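Local coordinates for protein putative fimbrium tip subunit Fim1F (Parabacteroides distasonis, PDB 3R4R) that is a putative component of the fimbrium tip, the end of a cell-surface filament that mediates cell adhesion and biofilm formation, at residues A[131-143]-A[219-232]. Numbering follows the deposited sequence.
Sequences TIAKGPVTASLLV and LAYPTTKPVTFYTY. With EDO (1,2-ethanediol), chain F; SO4 (sulfate ion), chain C; EDO (1,2-ethanediol), chain H.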
ATOM      1  N   THR A 131       0.818 -14.120   2.057  1.00 45.21           N
ATOM      2  CA  THR A 131      -0.366 -13.474   1.526  1.00 45.14           C
ATOM      3  C   THR A 131      -1.220 -13.026   2.697  1.00 45.70           C
ATOM      4  O   THR A 131      -1.532 -13.847   3.576  1.00 44.04           O
ATOM      5  CB  THR A 131      -1.142 -14.398   0.556  1.00 61.11           C
ATOM      6  OG1 THR A 131      -0.335 -14.689  -0.582  1.00 69.08           O
ATOM      7  CG2 THR A 131      -2.470 -13.790   0.082  1.00 58.46           C
ATOM      8  N   ILE A 132      -1.574 -11.721   2.707  1.00 39.25           N
ATOM      9  CA  ILE A 132      -2.482 -11.144   3.685  1.00 38.95           C
ATOM     10  C   ILE A 132      -3.828 -10.991   2.974  1.00 44.33           C
ATOM     11  O   ILE A 132      -3.844 -10.658   1.788  1.00 43.66           O
ATOM     12  CB  ILE A 132      -1.966  -9.820   4.347  1.00 41.29           C
ATOM     13  CG1 ILE A 132      -1.760  -8.665   3.316  1.00 40.60           C
ATOM     14  CG2 ILE A 132      -0.717 -10.100   5.214  1.00 41.77           C
ATOM     15  CD1 ILE A 132      -1.278  -7.364   3.850  1.00 39.39           C
ATOM     16  N   ALA A 133      -4.942 -11.295   3.679  1.00 43.01           N
ATOM     17  CA  ALA A 133      -6.305 -11.270   3.119  1.00 43.24           C
ATOM     18  C   ALA A 133      -7.187 -10.194   3.777  1.00 46.02           C
ATOM     19  O   ALA A 133      -8.422 -10.279   3.699  1.00 44.22           O
ATOM     20  CB  ALA A 133      -6.956 -12.635   3.286  1.00 45.61           C
ATOM     21  N   LYS A 134      -6.564  -9.172   4.408  1.00 44.08           N
ATOM     22  CA  LYS A 134      -7.308  -8.069   5.027  1.00 43.52           C
ATOM     23  C   LYS A 134      -7.224  -6.864   4.097  1.00 46.75           C
ATOM     24  O   LYS A 134      -6.189  -6.179   4.015  1.00 47.50           O
ATOM     25  CB  LYS A 134      -6.830  -7.743   6.461  1.00 45.85           C
ATOM     26  CG  LYS A 134      -7.239  -8.856   7.447  1.00 55.08           C
ATOM     27  CD  LYS A 134      -6.964  -8.565   8.901  1.00 61.48           C
ATOM     28  CE  LYS A 134      -7.402  -9.734   9.766  1.00 73.12           C
ATOM     29  NZ  LYS A 134      -7.093  -9.524  11.205  1.00 84.73           N
ATOM     30  N   GLY A 135      -8.330  -6.672   3.381  1.00 40.48           N
ATOM     31  CA  GLY A 135      -8.526  -5.644   2.375  1.00 38.96           C
ATOM     32  C   GLY A 135      -8.443  -4.195   2.798  1.00 40.45           C
ATOM     33  O   GLY A 135      -8.763  -3.852   3.936  1.00 40.76           O
ATOM     34  N   PRO A 136      -8.056  -3.309   1.856  1.00 35.10           N
ATOM     35  CA  PRO A 136      -7.991  -1.860   2.169  1.00 34.26           C
ATOM     36  C   PRO A 136      -9.399  -1.240   2.294  1.00 38.63           C
ATOM     37  O   PRO A 136     -10.153  -1.217   1.333  1.00 38.68           O
ATOM     38  CB  PRO A 136      -7.216  -1.278   0.983  1.00 35.36           C
ATOM     39  CG  PRO A 136      -7.394  -2.239  -0.118  1.00 39.75           C
ATOM     40  CD  PRO A 136      -7.657  -3.593   0.463  1.00 35.76           C
ATOM     41  N   VAL A 137      -9.785  -0.804   3.509  1.00 36.98           N
ATOM     42  CA  VAL A 137     -11.129  -0.259   3.764  1.00 37.30           C
ATOM     43  C   VAL A 137     -11.052   1.095   4.516  1.00 42.12           C
ATOM     44  O   VAL A 137     -11.722   2.047   4.139  1.00 40.93           O
ATOM     45  CB  VAL A 137     -12.048  -1.238   4.570  1.00 41.00           C
ATOM     46  CG1 VAL A 137     -13.496  -0.702   4.610  1.00 41.59           C
ATOM     47  CG2 VAL A 137     -12.026  -2.645   4.008  1.00 40.68           C
ATOM     48  N   THR A 138     -10.296   1.131   5.620  1.00 42.29           N
ATOM     49  CA  THR A 138     -10.097   2.295   6.495  1.00 42.21           C
ATOM     50  C   THR A 138      -8.848   3.058   6.021  1.00 43.48           C
ATOM     51  O   THR A 138      -7.766   2.478   5.918  1.00 42.73           O
ATOM     52  CB  THR A 138      -9.985   1.803   7.954  1.00 52.69           C
ATOM     53  OG1 THR A 138     -11.137   1.001   8.261  1.00 58.23           O
ATOM     54  CG2 THR A 138      -9.835   2.938   8.965  1.00 49.93           C
ATOM     55  N   ALA A 139      -9.022   4.360   5.726  1.00 39.73           N
ATOM     56  CA  ALA A 139      -7.984   5.284   5.243  1.00 38.48           C
ATOM     57  C   ALA A 139      -6.787   5.354   6.204  1.00 39.36           C
ATOM     58  O   ALA A 139      -5.646   5.371   5.746  1.00 39.39           O
ATOM     59  CB  ALA A 139      -8.575   6.677   5.059  1.00 39.39           C
ATOM     60  N   SER A 140      -7.054   5.347   7.519  1.00 33.90           N
ATOM     61  CA  SER A 140      -6.050   5.432   8.579  1.00 34.86           C
ATOM     62  C   SER A 140      -5.415   4.039   8.921  1.00 38.37           C
ATOM     63  O   SER A 140      -4.492   3.979   9.731  1.00 36.87           O
ATOM     64  CB  SER A 140      -6.681   6.036   9.834  1.00 41.20           C
ATOM     65  OG  SER A 140      -7.865   5.344  10.191  1.00 51.37           O
ATOM     66  N   LEU A 141      -5.863   2.947   8.277  1.00 35.31           N
ATOM     67  CA  LEU A 141      -5.293   1.623   8.520  1.00 34.33           C
ATOM     68  C   LEU A 141      -5.014   0.946   7.154  1.00 38.17           C
ATOM     69  O   LEU A 141      -5.383  -0.195   6.925  1.00 40.35           O
ATOM     70  CB  LEU A 141      -6.208   0.775   9.424  1.00 34.90           C
ATOM     71  CG  LEU A 141      -5.582  -0.487  10.075  1.00 41.58           C
ATOM     72  CD1 LEU A 141      -4.567  -0.121  11.172  1.00 42.25           C
ATOM     73  CD2 LEU A 141      -6.658  -1.372  10.676  1.00 44.52           C
ATOM     74  N   LEU A 142      -4.367   1.675   6.246  1.00 33.73           N
ATOM     75  CA  LEU A 142      -3.942   1.180   4.928  1.00 31.65           C
ATOM     76  C   LEU A 142      -2.533   0.593   5.039  1.00 37.57           C
ATOM     77  O   LEU A 142      -1.661   1.210   5.652  1.00 41.47           O
ATOM     78  CB  LEU A 142      -3.995   2.278   3.852  1.00 30.00           C
ATOM     79  CG  LEU A 142      -5.387   2.805   3.454  1.00 31.86           C
ATOM     80  CD1 LEU A 142      -5.270   4.079   2.604  1.00 30.38           C
ATOM     81  CD2 LEU A 142      -6.272   1.713   2.834  1.00 30.41           C
ATOM     82  N   VAL A 143      -2.311  -0.590   4.463  1.00 29.45           N
ATOM     83  CA  VAL A 143      -1.046  -1.287   4.589  1.00 28.32           C
ATOM     84  C   VAL A 143      -0.017  -0.637   3.652  1.00 34.35           C
ATOM     85  O   VAL A 143      -0.302  -0.367   2.473  1.00 34.08           O
ATOM     86  CB  VAL A 143      -1.189  -2.826   4.323  1.00 30.00           C
ATOM     87  CG1 VAL A 143       0.163  -3.532   4.313  1.00 29.39           C
ATOM     88  CG2 VAL A 143      -2.116  -3.476   5.352  1.00 28.51           C
ATOM     89  N   LEU A 219     -13.327  -8.306  -2.462  1.00 46.47           N
ATOM     90  CA  LEU A 219     -13.471  -7.188  -1.528  1.00 43.29           C
ATOM     91  C   LEU A 219     -14.792  -6.517  -1.789  1.00 48.27           C
ATOM     92  O   LEU A 219     -14.997  -5.937  -2.855  1.00 48.32           O
ATOM     93  CB  LEU A 219     -12.305  -6.189  -1.630  1.00 40.81           C
ATOM     94  CG  LEU A 219     -12.301  -4.967  -0.680  1.00 41.86           C
ATOM     95  CD1 LEU A 219     -12.227  -5.387   0.789  1.00 39.62           C
ATOM     96  CD2 LEU A 219     -11.136  -4.073  -1.003  1.00 42.40           C
ATOM     97  N   ALA A 220     -15.705  -6.614  -0.828  1.00 45.21           N
ATOM     98  CA  ALA A 220     -17.038  -6.052  -0.980  1.00 45.18           C
ATOM     99  C   ALA A 220     -17.002  -4.565  -1.045  1.00 48.39           C
ATOM    100  O   ALA A 220     -16.221  -3.931  -0.327  1.00 49.35           O
ATOM    101  CB  ALA A 220     -17.921  -6.481   0.176  1.00 46.91           C
ATOM    102  N   TYR A 221     -17.855  -3.995  -1.905  1.00 44.34           N
ATOM    103  CA  TYR A 221     -18.067  -2.558  -1.989  1.00 41.65           C
ATOM    104  C   TYR A 221     -18.902  -2.140  -0.783  1.00 43.79           C
ATOM    105  O   TYR A 221     -19.969  -2.719  -0.586  1.00 43.68           O
ATOM    106  CB  TYR A 221     -18.721  -2.191  -3.315  1.00 44.13           C
ATOM    107  CG  TYR A 221     -19.018  -0.726  -3.505  1.00 44.02           C
ATOM    108  CD1 TYR A 221     -17.987   0.209  -3.592  1.00 44.08           C
ATOM    109  CD2 TYR A 221     -20.321  -0.283  -3.732  1.00 45.71           C
ATOM    110  CE1 TYR A 221     -18.257   1.564  -3.778  1.00 42.49           C
ATOM    111  CE2 TYR A 221     -20.594   1.058  -3.990  1.00 45.53           C
ATOM    112  CZ  TYR A 221     -19.554   1.977  -4.035  1.00 48.38           C
ATOM    113  OH  TYR A 221     -19.812   3.308  -4.290  1.00 45.44           O
ATOM    114  N   PRO A 222     -18.424  -1.207   0.077  1.00 39.79           N
ATOM    115  CA  PRO A 222     -19.187  -0.861   1.287  1.00 39.93           C
ATOM    116  C   PRO A 222     -20.634  -0.448   0.993  1.00 46.13           C
ATOM    117  O   PRO A 222     -20.952   0.038  -0.080  1.00 46.43           O
ATOM    118  CB  PRO A 222     -18.400   0.315   1.866  1.00 39.08           C
ATOM    119  CG  PRO A 222     -17.002   0.070   1.416  1.00 41.33           C
ATOM    120  CD  PRO A 222     -17.152  -0.456   0.023  1.00 38.10           C
ATOM    121  N   THR A 223     -21.506  -0.654   1.985  1.00 45.53           N
ATOM    122  CA  THR A 223     -22.941  -0.349   1.947  1.00 47.53           C
ATOM    123  C   THR A 223     -23.165   1.183   2.015  1.00 48.37           C
ATOM    124  O   THR A 223     -24.273   1.652   1.717  1.00 48.74           O
ATOM    125  CB  THR A 223     -23.662  -1.087   3.098  1.00 57.80           C
ATOM    126  OG1 THR A 223     -23.052  -0.753   4.353  1.00 54.16           O
ATOM    127  CG2 THR A 223     -23.631  -2.593   2.914  1.00 57.63           C
ATOM    128  N   THR A 224     -22.099   1.958   2.358  1.00 41.74           N
ATOM    129  CA  THR A 224     -22.114   3.434   2.415  1.00 39.35           C
ATOM    130  C   THR A 224     -21.890   4.005   0.997  1.00 43.68           C
ATOM    131  O   THR A 224     -22.020   5.210   0.798  1.00 42.13           O
ATOM    132  CB  THR A 224     -21.061   3.964   3.411  1.00 37.02           C
ATOM    133  OG1 THR A 224     -19.761   3.455   3.051  1.00 41.47           O
ATOM    134  CG2 THR A 224     -21.395   3.606   4.879  1.00 27.53           C
ATOM    135  N   LYS A 225     -21.575   3.114   0.012  1.00 42.15           N
ATOM    136  CA  LYS A 225     -21.322   3.410  -1.408  1.00 41.48           C
ATOM    137  C   LYS A 225     -20.372   4.628  -1.545  1.00 44.95           C
ATOM    138  O   LYS A 225     -20.785   5.660  -2.067  1.00 46.16           O
ATOM    139  CB  LYS A 225     -22.631   3.643  -2.192  1.00 43.10           C
ATOM    140  CG  LYS A 225     -23.548   2.423  -2.150  1.00 47.68           C
ATOM    141  CD  LYS A 225     -24.751   2.532  -3.064  1.00 50.63           C
ATOM    142  CE  LYS A 225     -25.715   1.370  -2.894  1.00 60.82           C
ATOM    143  NZ  LYS A 225     -25.084   0.035  -3.113  1.00 65.49           N
ATOM    144  N   PRO A 226     -19.111   4.538  -1.057  1.00 40.08           N
ATOM    145  CA  PRO A 226     -18.206   5.705  -1.149  1.00 38.85           C
ATOM    146  C   PRO A 226     -17.720   5.970  -2.571  1.00 45.08           C
ATOM    147  O   PRO A 226     -17.658   5.073  -3.411  1.00 45.64           O
ATOM    148  CB  PRO A 226     -17.028   5.321  -0.246  1.00 38.67           C
ATOM    149  CG  PRO A 226     -17.024   3.836  -0.244  1.00 42.72           C
ATOM    150  CD  PRO A 226     -18.448   3.393  -0.393  1.00 40.16           C
ATOM    151  N   VAL A 227     -17.368   7.238  -2.815  1.00 42.22           N
ATOM    152  CA  VAL A 227     -16.901   7.813  -4.081  1.00 41.62           C
ATOM    153  C   VAL A 227     -15.365   7.587  -4.170  1.00 38.99           C
ATOM    154  O   VAL A 227     -14.864   7.401  -5.268  1.00 40.22           O
ATOM    155  CB  VAL A 227     -17.357   9.306  -4.096  1.00 46.55           C
ATOM    156  CG1 VAL A 227     -16.423  10.239  -4.843  1.00 47.61           C
ATOM    157  CG2 VAL A 227     -18.771   9.411  -4.614  1.00 47.99           C
ATOM    158  N   THR A 228     -14.658   7.539  -3.039  1.00 32.11           N
ATOM    159  CA  THR A 228     -13.234   7.203  -2.974  1.00 31.99           C
ATOM    160  C   THR A 228     -13.136   5.811  -2.313  1.00 37.94           C
ATOM    161  O   THR A 228     -13.636   5.599  -1.208  1.00 37.05           O
ATOM    162  CB  THR A 228     -12.382   8.288  -2.256  1.00 41.03           C
ATOM    163  OG1 THR A 228     -12.402   9.515  -3.013  1.00 36.97           O
ATOM    164  CG2 THR A 228     -10.908   7.835  -2.034  1.00 36.59           C
ATOM    165  N   PHE A 229     -12.513   4.864  -3.003  1.00 36.17           N
ATOM    166  CA  PHE A 229     -12.392   3.498  -2.501  1.00 35.99           C
ATOM    167  C   PHE A 229     -10.995   2.929  -2.887  1.00 41.08           C
ATOM    168  O   PHE A 229     -10.253   3.575  -3.650  1.00 41.47           O
ATOM    169  CB  PHE A 229     -13.556   2.625  -3.034  1.00 38.21           C
ATOM    170  CG  PHE A 229     -13.788   2.722  -4.513  1.00 39.92           C
ATOM    171  CD1 PHE A 229     -14.614   3.714  -5.037  1.00 43.34           C
ATOM    172  CD2 PHE A 229     -13.230   1.792  -5.379  1.00 42.11           C
ATOM    173  CE1 PHE A 229     -14.820   3.818  -6.419  1.00 46.46           C
ATOM    174  CE2 PHE A 229     -13.449   1.880  -6.757  1.00 47.77           C
ATOM    175  CZ  PHE A 229     -14.223   2.913  -7.271  1.00 47.15           C
ATOM    176  N   TYR A 230     -10.629   1.758  -2.300  1.00 36.68           N
ATOM    177  CA  TYR A 230      -9.318   1.125  -2.448  1.00 36.49           C
ATOM    178  C   TYR A 230      -9.397  -0.338  -2.846  1.00 42.35           C
ATOM    179  O   TYR A 230     -10.413  -0.991  -2.637  1.00 43.41           O
ATOM    180  CB  TYR A 230      -8.531   1.196  -1.122  1.00 36.58           C
ATOM    181  CG  TYR A 230      -8.524   2.543  -0.446  1.00 37.91           C
ATOM    182  CD1 TYR A 230      -7.653   3.550  -0.857  1.00 39.09           C
ATOM    183  CD2 TYR A 230      -9.411   2.828   0.591  1.00 38.90           C
ATOM    184  CE1 TYR A 230      -7.704   4.825  -0.293  1.00 38.79           C
ATOM    185  CE2 TYR A 230      -9.478   4.105   1.154  1.00 39.46           C
ATOM    186  CZ  TYR A 230      -8.614   5.096   0.717  1.00 41.32           C
ATOM    187  OH  TYR A 230      -8.608   6.317   1.327  1.00 39.71           O
ATOM    188  N   THR A 231      -8.279  -0.861  -3.365  1.00 39.55           N
ATOM    189  CA  THR A 231      -8.094  -2.252  -3.773  1.00 40.03           C
ATOM    190  C   THR A 231      -6.599  -2.596  -3.836  1.00 42.23           C
ATOM    191  O   THR A 231      -5.764  -1.725  -4.124  1.00 40.65           O
ATOM    192  CB  THR A 231      -8.772  -2.538  -5.136  1.00 49.28           C
ATOM    193  OG1 THR A 231      -8.540  -3.896  -5.498  1.00 45.48           O
ATOM    194  CG2 THR A 231      -8.264  -1.637  -6.264  1.00 50.66           C
ATOM    195  N   TYR A 232      -6.270  -3.886  -3.618  1.00 37.67           N
ATOM    196  CA  TYR A 232      -4.928  -4.342  -3.857  1.00 36.21           C
ATOM    197  C   TYR A 232      -4.819  -4.620  -5.355  1.00 45.38           C
ATOM    198  O   TYR A 232      -5.856  -4.865  -5.978  1.00 46.22           O
ATOM    199  CB  TYR A 232      -4.569  -5.562  -2.990  1.00 36.45           C
ATOM    200  CG  TYR A 232      -4.530  -5.363  -1.492  1.00 32.96           C
ATOM    201  CD1 TYR A 232      -3.706  -4.390  -0.923  1.00 33.01           C
ATOM    202  CD2 TYR A 232      -5.108  -6.293  -0.637  1.00 33.64           C
ATOM    203  CE1 TYR A 232      -3.618  -4.234   0.460  1.00 31.43           C
ATOM    204  CE2 TYR A 232      -4.968  -6.194   0.751  1.00 32.76           C
ATOM    205  CZ  TYR A 232      -4.234  -5.151   1.294  1.00 36.11           C
ATOM    206  OH  TYR A 232      -4.117  -5.020   2.653  1.00 38.34           O
TER
HETATM  207  C1  EDO F 322     -13.365  -0.854  -0.494  1.00 45.49           C
HETATM  208  O1  EDO F 322     -13.292  -1.717   0.654  1.00 51.71           O
HETATM  209  C2  EDO F 322     -13.530   0.597  -0.053  1.00 43.09           C
HETATM  210  O2  EDO F 322     -12.272   1.240   0.167  1.00 48.32           O
HETATM  211  S   SO4 C 319     -16.763   9.473  -0.044  1.00 91.19           S
HETATM  212  O1  SO4 C 319     -16.315   8.401   0.859  1.00 96.21           O
HETATM  213  O2  SO4 C 319     -17.083  10.680   0.746  1.00 96.68           O
HETATM  214  O3  SO4 C 319     -15.664   9.791  -0.992  1.00 97.34           O
HETATM  215  O4  SO4 C 319     -17.959   9.059  -0.755  1.00 95.86           O
HETATM  216  C1  EDO H 325      -3.245 -12.593   7.752  1.00 48.24           C
HETATM  217  O1  EDO H 325      -2.927 -13.807   7.041  1.00 52.92           O
HETATM  218  C2  EDO H 325      -4.216 -11.696   6.988  1.00 44.17           C
HETATM  219  O2  EDO H 325      -5.515 -12.299   6.817  1.00 53.81           O
HETATM  220  O   HOH W   1      -4.546  -2.120   3.253  1.00 21.78           O
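Y232 and Y230 both set CG anti to their own carbonyl carbon (chi1 -64° and -47°), which brings the Y232 ring and Y230 CB against P136. P136 CD lies over the centre of the Y232 ring, 3.7 Å from the centroid, a CH-pi contact almost along the ring normal. P136 CB meets Y230 CB at 3.5 Å, and its CG rests on the backbone of T231. The same CD also meets L219 CD2, at 3.8 Å. The Y232 hydroxyl donates to K134 O at 2.7 Å. K134 O lies near the plane of the Y232 ring, at its edge; the hydroxyl is tilted 22° from the K134 carbonyl plane. Water 1 donates to the same hydroxyl and accepts from V143 N. V143 CG2 and I132 CD1 also approach this oxygen. The contact joins the loop after strand 131-132 to strand 228-232, which lies in the transthyretin-like C-terminal domain and pairs antiparallel with strand 161-179. A leucine in place of Y232 would probably leave K134 O and the water without their hydroxyl partner and P136 without its aromatic face. The L142 and Y230 side chains cross at about a right angle, and L142 CD2 lies over one face of the ring, 4.1 Å from the centroid. A139 CB touches the Y230 hydroxyl at 3.7 Å, and E41 of helix 39-42 hydrogen-bonds it. A 1,2-ethanediol accepts from Y230 N through O2 and donates through O1 to P136 O.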